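Scarecrow-like protein 3 (Arabidopsis thaliana, PDB 6KPB) probably acts as a transcription factor in plant development, forming a homodimer and binding zinc finger proteins of the IDD family such as JACKDAW. Local coordinates at residues H168-D173 with L252-V257; S256-H261 with V347-D352; P343-V348 with V477-C482; G455-E460 with W469-L474. One frame throughout, in Å; residues are numbered along the deposited sequence.

In the fold
All four contacts belong to one mixed sheet of the GRAS domain. Contact 1 pairs strand 166-171 with 251-257, contact 2 continues from 251-257 to 345-351, and contact 3 adds strand 472-482 antiparallel to 345-351. Their centres lie 10 to 11 Å apart, and each touches the other two. Neighbours share Ser256-Val257 and Val347-Val348. Contact 4, about 26 Å from contact 1 between centres, starts strand 472-482 and touches contact 2 through Asp352 N and Leu474 O, probably a hydrogen bond. Contact 1 closes before contacts 3 and 4 open, contact 2 starts on the strand where contact 1 ends, and contact 4 falls between contact 3's segments, running the parallel, Rossmann-like core from VHIID through PFYRE into antiparallel SAW.

Contact 1. Residues H168-D173 with L252-V257; sequences HVIDLD and LAVSSV
His168 to Asp171 run parallel to Leu252 to Ser255, joined by a ladder of backbone hydrogen bonds. Ala253 N donates to His168 O at 3.0 Å and Ile170 N to Ala253 O at 2.9 Å; Ser255 N then reaches Ile170 O, and Leu172 N closes the ladder on Ser255 O with a longer bond of 3.3 Å.

Apolar packing gathers on the face carrying His168, Ile170, Leu252 and Val254. With chi1 at -169°, Leu252 extends CG opposite the backbone N, and CD1 comes to lie beside the imidazole, 3.5 Å from His168 ND1, while the two side chains point the same way. The same methyl meets Ile170 CD1 at 3.7 Å, and Ile170 CG1 lies over one face of the His168 ring, toward its rim. Beyond the strand end, Leu172 CD1 packs on Ser256 CB at 3.9 Å.

The polar ends look outside the pair. His168 NE2 is bonded to Thr200 OG1 on the neighbouring strand, Asp171 OD2 to Trp180 NE1 and Ser255 OG to Gln179 NE2 of helix 178-189. Asp171 OD1 turns back on its own chain and accepts from Asp173 N at 3.1 Å, from above the carboxylate plane. This Asx turn ends the strand of the VHIID motif, one of the adjacent parallel strands in the Rossmann-like core of the GRAS domain.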
loop_
_atom_site.group_PDB
_atom_site.type_symbol
_atom_site.label_atom_id
_atom_site.label_comp_id
_atom_site.label_asym_id
_atom_site.label_seq_id
_atom_site.Cartn_x
_atom_site.Cartn_y
_atom_site.Cartn_z
ATOM N N HIS A 168 -8.057 -25.634 30.535
ATOM C CA HIS A 168 -7.363 -24.457 30.028
ATOM C C HIS A 168 -6.862 -24.769 28.626
ATOM O O HIS A 168 -6.065 -25.695 28.441
ATOM C CB HIS A 168 -6.202 -24.066 30.947
ATOM C CG HIS A 168 -5.458 -22.844 30.500
ATOM N ND1 HIS A 168 -4.246 -22.472 31.042
ATOM C CD2 HIS A 168 -5.754 -21.909 29.566
ATOM C CE1 HIS A 168 -3.828 -21.362 30.461
ATOM N NE2 HIS A 168 -4.724 -21.000 29.560
ATOM N N VAL A 169 -7.333 -24.006 27.641
ATOM C CA VAL A 169 -6.936 -24.172 26.247
ATOM C C VAL A 169 -6.056 -22.993 25.857
ATOM O O VAL A 169 -6.395 -21.838 26.139
ATOM C CB VAL A 169 -8.160 -24.277 25.318
ATOM C CG1 VAL A 169 -7.719 -24.376 23.870
ATOM C CG2 VAL A 169 -9.014 -25.476 25.698
ATOM N N ILE A 170 -4.929 -23.282 25.214
ATOM C CA ILE A 170 -3.993 -22.262 24.760
ATOM C C ILE A 170 -4.039 -22.221 23.240
ATOM O O ILE A 170 -3.735 -23.220 22.576
ATOM C CB ILE A 170 -2.568 -22.535 25.263
ATOM C CG1 ILE A 170 -2.542 -22.566 26.792
ATOM C CG2 ILE A 170 -1.609 -21.481 24.734
ATOM C CD1 ILE A 170 -1.176 -22.854 27.368
ATOM N N ASP A 171 -4.419 -21.069 22.692
ATOM C CA ASP A 171 -4.507 -20.860 21.249
ATOM C C ASP A 171 -3.313 -20.011 20.825
ATOM O O ASP A 171 -3.237 -18.822 21.160
ATOM C CB ASP A 171 -5.831 -20.193 20.882
ATOM C CG ASP A 171 -6.064 -20.118 19.380
ATOM O OD1 ASP A 171 -5.138 -20.432 18.604
ATOM O OD2 ASP A 171 -7.185 -19.746 18.976
ATOM N N LEU A 172 -2.381 -20.619 20.086
ATOM C CA LEU A 172 -1.165 -19.922 19.686
ATOM C C LEU A 172 -1.394 -18.933 18.549
ATOM O O LEU A 172 -0.554 -18.051 18.337
ATOM C CB LEU A 172 -0.089 -20.934 19.285
ATOM C CG LEU A 172 0.295 -21.951 20.361
ATOM C CD1 LEU A 172 1.458 -22.813 19.899
ATOM C CD2 LEU A 172 0.631 -21.255 21.673
ATOM N N ASP A 173 -2.500 -19.058 17.814
ATOM C CA ASP A 173 -2.878 -18.085 16.784
ATOM C C ASP A 173 -4.385 -17.875 16.912
ATOM O O ASP A 173 -5.181 -18.519 16.221
ATOM C CB ASP A 173 -2.475 -18.546 15.389
ATOM C CG ASP A 173 -2.867 -17.549 14.313
ATOM O OD1 ASP A 173 -4.031 -17.581 13.855
ATOM O OD2 ASP A 173 -2.016 -16.714 13.940
ATOM N N LEU A 252 -4.788 -29.115 30.503
ATOM C CA LEU A 252 -4.269 -28.184 29.513
ATOM C C LEU A 252 -4.293 -28.808 28.125
ATOM O O LEU A 252 -4.012 -30.000 27.960
ATOM C CB LEU A 252 -2.841 -27.757 29.868
ATOM C CG LEU A 252 -2.250 -26.584 29.086
ATOM C CD1 LEU A 252 -3.018 -25.309 29.389
ATOM C CD2 LEU A 252 -0.774 -26.415 29.408
ATOM N N ALA A 253 -4.624 -27.989 27.129
ATOM C CA ALA A 253 -4.569 -28.380 25.729
ATOM C C ALA A 253 -3.949 -27.243 24.933
ATOM O O ALA A 253 -4.221 -26.069 25.200
ATOM C CB ALA A 253 -5.962 -28.718 25.181
ATOM N N VAL A 254 -3.106 -27.594 23.964
ATOM C CA VAL A 254 -2.390 -26.625 23.142
ATOM C C VAL A 254 -2.789 -26.841 21.688
ATOM O O VAL A 254 -2.750 -27.972 21.191
ATOM C CB VAL A 254 -0.865 -26.747 23.317
ATOM C CG1 VAL A 254 -0.140 -25.841 22.338
ATOM C CG2 VAL A 254 -0.466 -26.411 24.746
ATOM N N SER A 255 -3.172 -25.756 21.014
ATOM C CA SER A 255 -3.577 -25.789 19.613
ATOM C C SER A 255 -2.613 -24.937 18.802
ATOM O O SER A 255 -2.495 -23.730 19.040
ATOM C CB SER A 255 -5.011 -25.286 19.443
ATOM O OG SER A 255 -5.364 -25.203 18.072
ATOM N N SER A 256 -1.934 -25.561 17.842
ATOM C CA SER A 256 -0.940 -24.892 17.004
ATOM C C SER A 256 -1.389 -25.011 15.550
ATOM O O SER A 256 -1.118 -26.012 14.882
ATOM C CB SER A 256 0.444 -25.498 17.217
ATOM O OG SER A 256 1.428 -24.800 16.475
ATOM N N VAL A 257 -2.073 -23.982 15.061
ATOM C CA VAL A 257 -2.598 -23.955 13.699
ATOM C C VAL A 257 -1.621 -23.149 12.849
ATOM O O VAL A 257 -1.575 -21.918 12.932
ATOM C CB VAL A 257 -4.012 -23.373 13.647
ATOM C CG1 VAL A 257 -4.489 -23.272 12.207
ATOM C CG2 VAL A 257 -4.966 -24.231 14.465
#

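Contact 2. Residues S256-H261 with V347-D352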
loop_
_atom_site.group_PDB
_atom_site.type_symbol
_atom_site.label_atom_id
_atom_site.label_comp_id
_atom_site.label_asym_id
_atom_site.label_seq_id
_atom_site.Cartn_x
_atom_site.Cartn_y
_atom_site.Cartn_z
ATOM N N SER A 256 -1.934 -25.561 17.842
ATOM C CA SER A 256 -0.940 -24.892 17.004
ATOM C C SER A 256 -1.389 -25.011 15.550
ATOM O O SER A 256 -1.118 -26.012 14.882
ATOM C CB SER A 256 0.444 -25.498 17.217
ATOM O OG SER A 256 1.428 -24.800 16.475
ATOM N N VAL A 257 -2.073 -23.982 15.061
ATOM C CA VAL A 257 -2.598 -23.955 13.699
ATOM C C VAL A 257 -1.621 -23.149 12.849
ATOM O O VAL A 257 -1.575 -21.918 12.932
ATOM C CB VAL A 257 -4.012 -23.373 13.647
ATOM C CG1 VAL A 257 -4.489 -23.272 12.207
ATOM C CG2 VAL A 257 -4.966 -24.231 14.465
ATOM N N LEU A 258 -0.831 -23.854 12.035
ATOM C CA LEU A 258 0.075 -23.246 11.056
ATOM C C LEU A 258 1.134 -22.362 11.710
ATOM O O LEU A 258 1.570 -21.368 11.125
ATOM C CB LEU A 258 -0.698 -22.441 10.005
ATOM C CG LEU A 258 -1.819 -23.154 9.250
ATOM C CD1 LEU A 258 -2.358 -22.265 8.133
ATOM C CD2 LEU A 258 -1.343 -24.491 8.701
ATOM N N GLN A 259 1.575 -22.716 12.918
ATOM C CA GLN A 259 2.544 -21.905 13.642
ATOM C C GLN A 259 3.873 -22.594 13.903
ATOM O O GLN A 259 4.862 -21.898 14.155
ATOM C CB GLN A 259 1.960 -21.449 14.989
ATOM C CG GLN A 259 0.717 -20.591 14.859
ATOM C CD GLN A 259 0.902 -19.453 13.876
ATOM O OE1 GLN A 259 1.856 -18.679 13.974
ATOM N NE2 GLN A 259 -0.006 -19.351 12.914
ATOM N N LEU A 260 3.934 -23.924 13.844
ATOM C CA LEU A 260 5.156 -24.620 14.237
ATOM C C LEU A 260 6.283 -24.383 13.239
ATOM O O LEU A 260 7.439 -24.206 13.637
ATOM C CB LEU A 260 4.881 -26.113 14.395
ATOM C CG LEU A 260 5.581 -26.784 15.576
ATOM C CD1 LEU A 260 5.240 -26.052 16.866
ATOM C CD2 LEU A 260 5.191 -28.250 15.671
ATOM N N HIS A 261 5.967 -24.362 11.940
ATOM C CA HIS A 261 7.002 -24.170 10.927
ATOM C C HIS A 261 7.679 -22.810 11.040
ATOM O O HIS A 261 8.765 -22.624 10.480
ATOM C CB HIS A 261 6.411 -24.349 9.524
ATOM C CG HIS A 261 5.393 -23.315 9.156
ATOM N ND1 HIS A 261 4.048 -23.600 9.044
ATOM C CD2 HIS A 261 5.522 -21.998 8.863
ATOM C CE1 HIS A 261 3.393 -22.503 8.705
ATOM N NE2 HIS A 261 4.265 -21.518 8.589
ATOM N N VAL A 347 -2.531 -30.359 19.629
ATOM C CA VAL A 347 -3.050 -30.570 18.285
ATOM C C VAL A 347 -2.302 -29.647 17.334
ATOM O O VAL A 347 -2.177 -28.443 17.589
ATOM C CB VAL A 347 -4.571 -30.346 18.226
ATOM C CG1 VAL A 347 -5.285 -31.427 19.025
ATOM C CG2 VAL A 347 -4.942 -28.979 18.764
ATOM N N VAL A 348 -1.786 -30.218 16.249
ATOM C CA VAL A 348 -0.920 -29.506 15.316
ATOM C C VAL A 348 -1.545 -29.571 13.931
ATOM O O VAL A 348 -1.827 -30.663 13.420
ATOM C CB VAL A 348 0.500 -30.092 15.296
ATOM C CG1 VAL A 348 1.363 -29.341 14.297
ATOM C CG2 VAL A 348 1.117 -30.051 16.690
ATOM N N THR A 349 -1.760 -28.405 13.328
ATOM C CA THR A 349 -2.177 -28.295 11.936
ATOM C C THR A 349 -1.066 -27.588 11.173
ATOM O O THR A 349 -0.692 -26.463 11.521
ATOM C CB THR A 349 -3.497 -27.534 11.803
ATOM O OG1 THR A 349 -4.532 -28.243 12.496
ATOM C CG2 THR A 349 -3.885 -27.396 10.338
ATOM N N GLU A 350 -0.538 -28.250 10.147
ATOM C CA GLU A 350 0.606 -27.739 9.407
ATOM C C GLU A 350 0.422 -28.004 7.921
ATOM O O GLU A 350 -0.302 -28.919 7.518
ATOM C CB GLU A 350 1.918 -28.377 9.884
ATOM C CG GLU A 350 2.606 -27.627 11.006
ATOM C CD GLU A 350 3.072 -26.251 10.575
ATOM O OE1 GLU A 350 3.053 -25.324 11.412
ATOM O OE2 GLU A 350 3.451 -26.098 9.394
ATOM N N GLN A 351 1.090 -27.186 7.109
ATOM C CA GLN A 351 1.205 -27.488 5.690
ATOM C C GLN A 351 1.932 -28.813 5.506
ATOM O O GLN A 351 2.847 -29.149 6.264
ATOM C CB GLN A 351 1.955 -26.375 4.954
ATOM C CG GLN A 351 1.137 -25.125 4.661
ATOM C CD GLN A 351 1.191 -24.112 5.786
ATOM O OE1 GLN A 351 1.630 -24.419 6.896
ATOM N NE2 GLN A 351 0.749 -22.894 5.504
ATOM N N ASP A 352 1.519 -29.571 4.498
ATOM C CA ASP A 352 2.113 -30.868 4.210
ATOM C C ASP A 352 2.807 -30.808 2.853
ATOM O O ASP A 352 2.382 -31.436 1.881
ATOM C CB ASP A 352 1.054 -31.969 4.246
ATOM C CG ASP A 352 1.653 -33.341 4.480
ATOM O OD1 ASP A 352 2.865 -33.508 4.234
ATOM O OD2 ASP A 352 0.922 -34.242 4.939
#
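The C-terminal end of strand 251-257, where the chain leaves the parallel sheet for a loop, is tied to strand 345-351 by backbone bonds and then by a His-carboxylate pair. Ser256 N donates to Val347 O at 2.9 Å, Thr349 N donates to Ser256 O, as in a parallel ladder, and Leu258 N reaches Thr349 O at 2.7 Å. Beyond this point Glu350 takes over. Its chain bends at chi2 (-65°), which curls the carboxylate back toward the loop. His261 ND1 meets the syn lone pair of Glu350 OE2 at 2.6 Å, with the oxygen in the ring plane although ring and carboxylate stand 85° apart. This loop, in the PFYRE region of the GRAS domain, is gripped at both carboxylate oxygens: OE1 accepts from His261 N at 3.1 Å, from above the carboxylate plane, and weakly from Leu260 N. The imidazole is held from its other nitrogen too, because NE2 bonds to Glu414 OE1; two carboxylates would probably favour a positively charged ring. Gln351 crosses Leu258 at about a right angle, its OE1 3.5 Å from Leu258 CD2. Leu260 CD2 packs on Val348 CG1 at 4.2 Å, and both side chains touch Ile426 of helix 419-428.

Contact 3. Residues P343-V348 with V477-C482; sequences PKVMVV and VSAWRC
Met346 and Trp480 form an antiparallel hydrogen-bonded pair, joining the PFYRE strand to the long SAW strand within the GRAS sheet. Met346 N donates to Trp480 O at 2.6 Å, and Trp480 N returns a more bent bond to Met346 O. Two residues along, Val348 N reaches Ser478 O at 2.8 Å and Ser478 N reaches Val348 O. Between them Val347 and Ala479 make a non-hydrogen-bonded pair, with Val347 CG1 against Ala479 CB.

On the face of Met346, Val348 and Trp480, the indole lies back along its own strand, CG anti to the carbonyl carbon (chi1 -50°). Its CD1 approaches Val348 CG2 obliquely at 4.0 Å, and Met346 CE touches Trp480 CB. The ring's rotation is fixed by Trp480 NE1, which donates to Ser478 OG at 2.7 Å, 21° out of the indole plane. A leucine in its place would probably leave that hydroxyl without its indole donor and open a gap beside Val348 CG2.

Farther out, Phe431 and Asn433 of strand 431-434 and Ile426 of helix 419-428 pack on the Trp480 side chain, while Thr153 and Ala156 of helix 145-160 back Val347 on the opposite face. At the far end of the pair Cys482 SG rests on Pro343 CD, 3.5 Å away.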
loop_
_atom_site.group_PDB
_atom_site.type_symbol
_atom_site.label_atom_id
_atom_site.label_comp_id
_atom_site.label_asym_id
_atom_site.label_seq_id
_atom_site.Cartn_x
_atom_site.Cartn_y
_atom_site.Cartn_z
ATOM N N PRO A 343 0.885 -30.543 28.764
ATOM C CA PRO A 343 -0.463 -30.520 28.187
ATOM C C PRO A 343 -1.025 -31.927 28.081
ATOM O O PRO A 343 -0.296 -32.892 27.840
ATOM C CB PRO A 343 -0.247 -29.894 26.806
ATOM C CG PRO A 343 1.143 -30.263 26.453
ATOM C CD PRO A 343 1.903 -30.210 27.754
ATOM N N LYS A 344 -2.340 -32.037 28.270
ATOM C CA LYS A 344 -2.986 -33.334 28.112
ATOM C C LYS A 344 -3.095 -33.720 26.644
ATOM O O LYS A 344 -3.126 -34.913 26.319
ATOM C CB LYS A 344 -4.365 -33.321 28.771
ATOM C CG LYS A 344 -4.609 -34.509 29.685
ATOM C CD LYS A 344 -5.979 -34.441 30.329
ATOM C CE LYS A 344 -6.326 -35.761 30.989
ATOM N NZ LYS A 344 -7.648 -35.710 31.666
ATOM N N VAL A 345 -3.146 -32.736 25.750
ATOM C CA VAL A 345 -3.119 -32.991 24.315
ATOM C C VAL A 345 -2.577 -31.750 23.618
ATOM O O VAL A 345 -2.857 -30.618 24.023
ATOM C CB VAL A 345 -4.514 -33.384 23.774
ATOM C CG1 VAL A 345 -5.482 -32.205 23.824
ATOM C CG2 VAL A 345 -4.404 -33.931 22.356
ATOM N N MET A 346 -1.772 -31.970 22.582
ATOM C CA MET A 346 -1.355 -30.916 21.672
ATOM C C MET A 346 -1.823 -31.278 20.273
ATOM O O MET A 346 -1.547 -32.382 19.790
ATOM C CB MET A 346 0.163 -30.716 21.684
ATOM C CG MET A 346 0.638 -29.671 20.682
ATOM S SD MET A 346 2.407 -29.339 20.770
ATOM C CE MET A 346 3.081 -30.896 20.197
ATOM N N VAL A 347 -2.531 -30.359 19.629
ATOM C CA VAL A 347 -3.050 -30.570 18.285
ATOM C C VAL A 347 -2.302 -29.647 17.334
ATOM O O VAL A 347 -2.177 -28.443 17.589
ATOM C CB VAL A 347 -4.571 -30.346 18.226
ATOM C CG1 VAL A 347 -5.285 -31.427 19.025
ATOM C CG2 VAL A 347 -4.942 -28.979 18.764
ATOM N N VAL A 348 -1.786 -30.218 16.249
ATOM C CA VAL A 348 -0.920 -29.506 15.316
ATOM C C VAL A 348 -1.545 -29.571 13.931
ATOM O O VAL A 348 -1.827 -30.663 13.420
ATOM C CB VAL A 348 0.500 -30.092 15.296
ATOM C CG1 VAL A 348 1.363 -29.341 14.297
ATOM C CG2 VAL A 348 1.117 -30.051 16.690
ATOM N N VAL A 477 -3.168 -32.775 10.066
ATOM C CA VAL A 477 -3.680 -32.553 11.414
ATOM C C VAL A 477 -3.269 -33.740 12.274
ATOM O O VAL A 477 -3.500 -34.894 11.894
ATOM C CB VAL A 477 -5.212 -32.379 11.434
ATOM C CG1 VAL A 477 -5.696 -32.085 12.846
ATOM C CG2 VAL A 477 -5.638 -31.270 10.479
ATOM N N SER A 478 -2.661 -33.461 13.427
ATOM C CA SER A 478 -2.145 -34.520 14.283
ATOM C C SER A 478 -2.293 -34.121 15.744
ATOM O O SER A 478 -2.190 -32.942 16.096
ATOM C CB SER A 478 -0.678 -34.830 13.966
ATOM O OG SER A 478 0.137 -33.685 14.147
ATOM N N ALA A 479 -2.522 -35.121 16.592
ATOM C CA ALA A 479 -2.712 -34.927 18.023
ATOM C C ALA A 479 -1.614 -35.651 18.789
ATOM O O ALA A 479 -1.186 -36.742 18.397
ATOM C CB ALA A 479 -4.089 -35.428 18.470
ATOM N N TRP A 480 -1.162 -35.044 19.887
ATOM C CA TRP A 480 -0.009 -35.545 20.622
ATOM C C TRP A 480 -0.226 -35.378 22.119
ATOM O O TRP A 480 -0.867 -34.426 22.571
ATOM C CB TRP A 480 1.275 -34.820 20.196
ATOM C CG TRP A 480 1.457 -34.785 18.715
ATOM C CD1 TRP A 480 0.946 -33.860 17.846
ATOM C CD2 TRP A 480 2.188 -35.722 17.918
ATOM N NE1 TRP A 480 1.319 -34.165 16.559
ATOM C CE2 TRP A 480 2.083 -35.304 16.576
ATOM C CE3 TRP A 480 2.926 -36.873 18.208
ATOM C CZ2 TRP A 480 2.687 -35.996 15.530
ATOM C CZ3 TRP A 480 3.523 -37.560 17.167
ATOM C CH2 TRP A 480 3.400 -37.118 15.845
ATOM N N ARG A 481 0.321 -36.322 22.883
ATOM C CA ARG A 481 0.310 -36.284 24.337
ATOM C C ARG A 481 1.736 -36.438 24.847
ATOM O O ARG A 481 2.623 -36.907 24.131
ATOM C CB ARG A 481 -0.568 -37.389 24.932
ATOM C CG ARG A 481 -0.024 -38.780 24.659
ATOM C CD ARG A 481 -0.701 -39.840 25.503
ATOM N NE ARG A 481 0.278 -40.631 26.246
ATOM C CZ ARG A 481 1.011 -41.604 25.715
ATOM N NH1 ARG A 481 1.878 -42.269 26.466
ATOM N NH2 ARG A 481 0.882 -41.910 24.430
ATOM N N CYS A 482 1.943 -36.056 26.104
ATOM C CA CYS A 482 3.274 -36.085 26.694
ATOM C C CYS A 482 3.660 -37.504 27.091
ATOM O O CYS A 482 2.866 -38.228 27.699
ATOM C CB CYS A 482 3.333 -35.165 27.912
ATOM S SG CYS A 482 3.164 -33.417 27.524
#

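Contact 4. Residues G455-E460 with W469-L474; sequences GYRIKE and WQDRPL
Gly455 O opens the contact by accepting from Gln470 N at 2.9 Å. The Gly455 CA lies 3.7 Å from Trp469 CZ3, too near the indole for a side chain, and its backbone conformation would press a CB against the preceding carbonyl. Tyr456 follows, opposite Trp469 in an antiparallel non-hydrogen-bonded pair. The two rings form a T-shaped stack, planes at 66° and centroids 5.1 Å apart. Trp469 CE3 stands over the centre of the phenol face, with Tyr456 CE2 the nearest atom of the tyrosine ring to it, at 3.8 Å. Trp469 CG lies anti to its backbone N (chi1 167°), which swings the six-membered edge toward the tyrosine. Leu474 CD1 meets Tyr456 CE1 obliquely, and Cys377 of helix 360-381 with Leu448 of helix 438-448 close round the phenol. A serine in its place would probably deprive the Trp469 edge of its aromatic partner and open a gap beside Leu474. Arg457 NE makes a weak bond to Gln470 O at 3.2 Å; Asp471 OD1 adds only a nearby opposite charge. The type II' beta turn from Trp469 to Arg472 links strands 464-469 and 472-482 as a hairpin; with 456-461 on the far side of 464-469 they form the antiparallel SAW-region meander.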
loop_
_atom_site.group_PDB
_atom_site.type_symbol
_atom_site.label_atom_id
_atom_site.label_comp_id
_atom_site.label_asym_id
_atom_site.label_seq_id
_atom_site.Cartn_x
_atom_site.Cartn_y
_atom_site.Cartn_z
ATOM N N GLY A 455 -13.846 -32.583 -4.633
ATOM C CA GLY A 455 -12.468 -32.592 -5.057
ATOM C C GLY A 455 -11.488 -32.763 -3.916
ATOM O O GLY A 455 -10.373 -33.251 -4.133
ATOM N N TYR A 456 -11.881 -32.375 -2.706
ATOM C CA TYR A 456 -11.048 -32.586 -1.535
ATOM C C TYR A 456 -11.169 -34.020 -1.041
ATOM O O TYR A 456 -12.191 -34.686 -1.231
ATOM C CB TYR A 456 -11.433 -31.623 -0.413
ATOM C CG TYR A 456 -11.029 -30.192 -0.667
ATOM C CD1 TYR A 456 -9.758 -29.743 -0.338
ATOM C CD2 TYR A 456 -11.920 -29.290 -1.229
ATOM C CE1 TYR A 456 -9.383 -28.436 -0.566
ATOM C CE2 TYR A 456 -11.554 -27.980 -1.462
ATOM C CZ TYR A 456 -10.286 -27.560 -1.129
ATOM O OH TYR A 456 -9.921 -26.256 -1.358
ATOM N N ARG A 457 -10.105 -34.492 -0.399
ATOM C CA ARG A 457 -10.063 -35.824 0.181
ATOM C C ARG A 457 -9.293 -35.760 1.491
ATOM O O ARG A 457 -8.415 -34.913 1.670
ATOM C CB ARG A 457 -9.407 -36.834 -0.769
ATOM C CG ARG A 457 -10.253 -37.204 -1.974
ATOM C CD ARG A 457 -9.381 -37.614 -3.150
ATOM N NE ARG A 457 -8.168 -38.299 -2.717
ATOM C CZ ARG A 457 -8.100 -39.594 -2.431
ATOM N NH1 ARG A 457 -9.184 -40.354 -2.526
ATOM N NH2 ARG A 457 -6.951 -40.131 -2.046
ATOM N N ILE A 458 -9.635 -36.660 2.407
ATOM C CA ILE A 458 -8.938 -36.796 3.679
ATOM C C ILE A 458 -8.348 -38.195 3.740
ATOM O O ILE A 458 -9.082 -39.189 3.661
ATOM C CB ILE A 458 -9.860 -36.535 4.877
ATOM C CG1 ILE A 458 -10.260 -35.064 4.923
ATOM C CG2 ILE A 458 -9.167 -36.921 6.170
ATOM C CD1 ILE A 458 -11.253 -34.740 6.005
ATOM N N LYS A 459 -7.029 -38.273 3.874
ATOM C CA LYS A 459 -6.316 -39.538 3.954
ATOM C C LYS A 459 -5.771 -39.734 5.361
ATOM O O LYS A 459 -5.258 -38.793 5.976
ATOM C CB LYS A 459 -5.173 -39.588 2.937
ATOM N N GLU A 460 -5.887 -40.957 5.866
ATOM C CA GLU A 460 -5.358 -41.305 7.177
ATOM C C GLU A 460 -3.918 -41.773 7.033
ATOM O O GLU A 460 -3.597 -42.561 6.140
ATOM C CB GLU A 460 -6.211 -42.396 7.827
ATOM C CG GLU A 460 -5.879 -42.682 9.286
ATOM C CD GLU A 460 -4.796 -43.733 9.449
ATOM O OE1 GLU A 460 -4.229 -43.837 10.558
ATOM O OE2 GLU A 460 -4.515 -44.456 8.470
ATOM N N TRP A 469 -6.184 -31.936 -2.025
ATOM C CA TRP A 469 -6.961 -31.514 -3.184
ATOM C C TRP A 469 -6.599 -32.442 -4.332
ATOM O O TRP A 469 -5.425 -32.529 -4.710
ATOM C CB TRP A 469 -6.683 -30.059 -3.557
ATOM C CG TRP A 469 -7.228 -29.687 -4.903
ATOM C CD1 TRP A 469 -6.519 -29.526 -6.058
ATOM C CD2 TRP A 469 -8.601 -29.450 -5.239
ATOM N NE1 TRP A 469 -7.364 -29.192 -7.089
ATOM C CE2 TRP A 469 -8.647 -29.139 -6.612
ATOM C CE3 TRP A 469 -9.794 -29.461 -4.509
ATOM C CZ2 TRP A 469 -9.839 -28.848 -7.272
ATOM C CZ3 TRP A 469 -10.975 -29.172 -5.166
ATOM C CH2 TRP A 469 -10.989 -28.868 -6.533
ATOM N N GLN A 470 -7.602 -33.131 -4.876
ATOM C CA GLN A 470 -7.372 -34.228 -5.808
ATOM C C GLN A 470 -6.425 -35.235 -5.168
ATOM O O GLN A 470 -6.771 -35.863 -4.162
ATOM C CB GLN A 470 -6.815 -33.714 -7.140
ATOM C CG GLN A 470 -7.614 -32.575 -7.767
ATOM C CD GLN A 470 -8.961 -33.018 -8.317
ATOM O OE1 GLN A 470 -9.858 -33.403 -7.567
ATOM N NE2 GLN A 470 -9.107 -32.961 -9.637
ATOM N N ASP A 471 -5.225 -35.385 -5.723
ATOM C CA ASP A 471 -4.211 -36.265 -5.158
ATOM C C ASP A 471 -3.095 -35.511 -4.450
ATOM O O ASP A 471 -2.182 -36.146 -3.915
ATOM C CB ASP A 471 -3.609 -37.153 -6.254
ATOM C CG ASP A 471 -4.551 -38.259 -6.694
ATOM O OD1 ASP A 471 -5.666 -38.353 -6.139
ATOM O OD2 ASP A 471 -4.170 -39.036 -7.595
ATOM N N ARG A 472 -3.148 -34.181 -4.424
ATOM C CA ARG A 472 -2.052 -33.383 -3.890
ATOM C C ARG A 472 -2.267 -33.120 -2.407
ATOM O O ARG A 472 -3.293 -32.531 -2.038
ATOM C CB ARG A 472 -1.942 -32.065 -4.636
ATOM C CG ARG A 472 -0.758 -31.213 -4.215
ATOM C CD ARG A 472 0.546 -31.803 -4.719
ATOM N NE ARG A 472 1.706 -31.067 -4.224
ATOM C CZ ARG A 472 2.952 -31.269 -4.642
ATOM N NH1 ARG A 472 3.202 -32.181 -5.571
ATOM N NH2 ARG A 472 3.946 -30.554 -4.134
ATOM N N PRO A 473 -1.348 -33.527 -1.533
ATOM C CA PRO A 473 -1.483 -33.184 -0.112
ATOM C C PRO A 473 -1.313 -31.690 0.113
ATOM O O PRO A 473 -0.506 -31.030 -0.546
ATOM C CB PRO A 473 -0.354 -33.978 0.557
ATOM C CG PRO A 473 0.017 -35.041 -0.432
ATOM C CD PRO A 473 -0.216 -34.433 -1.779
ATOM N N LEU A 474 -2.084 -31.159 1.060
ATOM C CA LEU A 474 -2.065 -29.735 1.372
ATOM C C LEU A 474 -1.765 -29.459 2.836
ATOM O O LEU A 474 -0.855 -28.677 3.138
ATOM C CB LEU A 474 -3.405 -29.092 0.982
ATOM C CG LEU A 474 -3.770 -29.107 -0.502
ATOM C CD1 LEU A 474 -5.124 -28.451 -0.720
ATOM C CD2 LEU A 474 -2.694 -28.421 -1.333
#